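PDB 6QYY: capsid fiber protein from Bacillus phage phi29, which forms the head fibers of the phage, this N-terminal base probably being the part that attaches them to the capsid. Local coordinates for residues Ser31-Ala34 against Glu35-Pro39. Numbering follows the deposited sequence.
Sequences SHAA and ENTIP
A34 and T37 close a type II beta turn, with E35 and N36 at its corners and N36 in the left-handed backbone region; T37 N gives the turn its bond to A34 O at 3.2 Å. The T37 side chain doubles that closure. Its hydroxyl OG1 donates to the same carbonyl oxygen, A34 O, at 2.6 Å, and both donors come in from one face of the carbonyl plane, OG1 tilted 25° from it. What brings OG1 back to the turn is chi1 of 68°, which sets it between the T37 nitrogen and carbonyl carbon and leaves the methyl CG2 to lie against A34 CB at 3.9 Å. A water bridges on from there: it donates to T37 OG1 and accepts from A34 N, at 3.1 Å from each. Past the turn the chain doubles back, and P39 CB packs on A33 CB at 4.0 Å, a small apolar contact that L18 and T79 extend. The turn sits in the link from strand 28-32 to strand 41-42; backbone bonds join A33, just before it, to L18 in strand 18-23, and N36, at its corner, to T79 in strand 76-79, so the bend is held between two sheets. Chemically, two protein donors share A34 O, while the T37 hydroxyl donates to that oxygen and accepts from water, which should help hold its rotation and stiffen a bend whose A34, E35 and N36 are open to solvent.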
ATOM      1  N   SER A  31      21.156  -3.008  -0.047  1.00 30.57           N
ATOM      2  CA  SER A  31      21.985  -2.696  -1.203  1.00 25.72           C
ATOM      3  C   SER A  31      21.036  -2.167  -2.261  1.00 24.64           C
ATOM      4  O   SER A  31      19.814  -2.275  -2.126  1.00 24.83           O
ATOM      5  CB  SER A  31      22.772  -3.919  -1.699  1.00 30.76           C
ATOM      6  OG  SER A  31      21.911  -5.010  -1.954  1.00 32.28           O
ATOM      7  N   HIS A  32      21.607  -1.586  -3.311  1.00 29.60           N
ATOM      8  CA  HIS A  32      20.798  -1.151  -4.439  1.00 26.80           C
ATOM      9  C   HIS A  32      20.020  -2.322  -5.016  1.00 28.38           C
ATOM     10  O   HIS A  32      20.580  -3.396  -5.260  1.00 28.08           O
ATOM     11  CB  HIS A  32      21.687  -0.530  -5.517  1.00 28.13           C
ATOM     12  CG  HIS A  32      22.265   0.782  -5.113  1.00 27.74           C
ATOM     13  ND1 HIS A  32      23.420   1.294  -5.663  1.00 28.59           N
ATOM     14  CD2 HIS A  32      21.852   1.684  -4.191  1.00 27.80           C
ATOM     15  CE1 HIS A  32      23.692   2.458  -5.100  1.00 29.43           C
ATOM     16  NE2 HIS A  32      22.753   2.719  -4.207  1.00 28.45           N
ATOM     17  N   ALA A  33      18.723  -2.108  -5.235  1.00 24.40           N
ATOM     18  CA  ALA A  33      17.901  -3.105  -5.901  1.00 28.84           C
ATOM     19  C   ALA A  33      18.486  -3.438  -7.267  1.00 31.23           C
ATOM     20  O   ALA A  33      19.020  -2.569  -7.963  1.00 34.06           O
ATOM     21  CB  ALA A  33      16.465  -2.596  -6.049  1.00 27.88           C
ATOM     22  N   ALA A  34      18.414  -4.714  -7.633  1.00 32.56           N
ATOM     23  CA  ALA A  34      18.965  -5.159  -8.903  1.00 33.44           C
ATOM     24  C   ALA A  34      18.109  -4.671 -10.072  1.00 30.93           C
ATOM     25  O   ALA A  34      16.893  -4.490  -9.956  1.00 34.62           O
ATOM     26  CB  ALA A  34      19.075  -6.688  -8.936  1.00 36.76           C
ATOM     27  N   GLU A  35      18.762  -4.468 -11.211  1.00 37.56           N
ATOM     28  CA  GLU A  35      18.081  -4.011 -12.415  1.00 40.40           C
ATOM     29  C   GLU A  35      16.934  -4.948 -12.800  1.00 41.29           C
ATOM     30  O   GLU A  35      17.049  -6.171 -12.695  1.00 40.89           O
ATOM     31  CB  GLU A  35      19.096  -3.909 -13.549  1.00 46.29           C
ATOM     32  CG  GLU A  35      18.559  -3.289 -14.809  1.00 50.99           C
ATOM     33  CD  GLU A  35      19.593  -3.252 -15.911  1.00 61.66           C
ATOM     34  OE1 GLU A  35      20.661  -3.882 -15.743  1.00 67.51           O
ATOM     35  OE2 GLU A  35      19.345  -2.587 -16.937  1.00 60.57           O
ATOM     36  N   ASN A  36      15.810  -4.350 -13.216  1.00 32.51           N
ATOM     37  CA  ASN A  36      14.575  -5.027 -13.619  1.00 35.01           C
ATOM     38  C   ASN A  36      13.917  -5.840 -12.498  1.00 39.58           C
ATOM     39  O   ASN A  36      13.137  -6.752 -12.774  1.00 44.66           O
ATOM     40  CB  ASN A  36      14.809  -5.919 -14.845  1.00 42.02           C
ATOM     41  CG  ASN A  36      15.230  -5.121 -16.054  1.00 48.09           C
ATOM     42  OD1 ASN A  36      14.531  -4.200 -16.477  1.00 48.49           O
ATOM     43  ND2 ASN A  36      16.395  -5.445 -16.599  1.00 44.59           N
ATOM     44  N   THR A  37      14.177  -5.533 -11.230  1.00 32.06           N
ATOM     45  CA  THR A  37      13.480  -6.206 -10.144  1.00 38.72           C
ATOM     46  C   THR A  37      12.566  -5.223  -9.422  1.00 36.79           C
ATOM     47  O   THR A  37      12.683  -4.003  -9.572  1.00 33.48           O
ATOM     48  CB  THR A  37      14.459  -6.837  -9.147  1.00 44.60           C
ATOM     49  OG1 THR A  37      15.171  -5.805  -8.453  1.00 44.50           O
ATOM     50  CG2 THR A  37      15.451  -7.725  -9.868  1.00 48.20           C
ATOM     51  N   ILE A  38      11.641  -5.769  -8.641  1.00 36.94           N
ATOM     52  CA  ILE A  38      10.784  -4.944  -7.789  1.00 34.56           C
ATOM     53  C   ILE A  38      11.563  -4.586  -6.529  1.00 32.80           C
ATOM     54  O   ILE A  38      12.000  -5.487  -5.796  1.00 32.87           O
ATOM     55  CB  ILE A  38       9.474  -5.662  -7.428  1.00 37.66           C
ATOM     56  CG1 ILE A  38       8.748  -6.158  -8.683  1.00 43.32           C
ATOM     57  CG2 ILE A  38       8.602  -4.750  -6.563  1.00 31.81           C
ATOM     58  CD1 ILE A  38       8.211  -5.056  -9.575  1.00 43.91           C
ATOM     59  N   PRO A  39      11.750  -3.306  -6.230  1.00 27.31           N
ATOM     60  CA  PRO A  39      12.492  -2.934  -5.027  1.00 26.61           C
ATOM     61  C   PRO A  39      11.699  -3.244  -3.771  1.00 30.07           C
ATOM     62  O   PRO A  39      10.470  -3.366  -3.784  1.00 28.77           O
ATOM     63  CB  PRO A  39      12.690  -1.421  -5.187  1.00 26.54           C
ATOM     64  CG  PRO A  39      11.514  -0.987  -5.992  1.00 28.74           C
ATOM     65  CD  PRO A  39      11.270  -2.127  -6.972  1.00 28.28           C
TER
HETATM   66  O   HOH W   1      16.768  -6.648  -5.900  1.00 51.48           O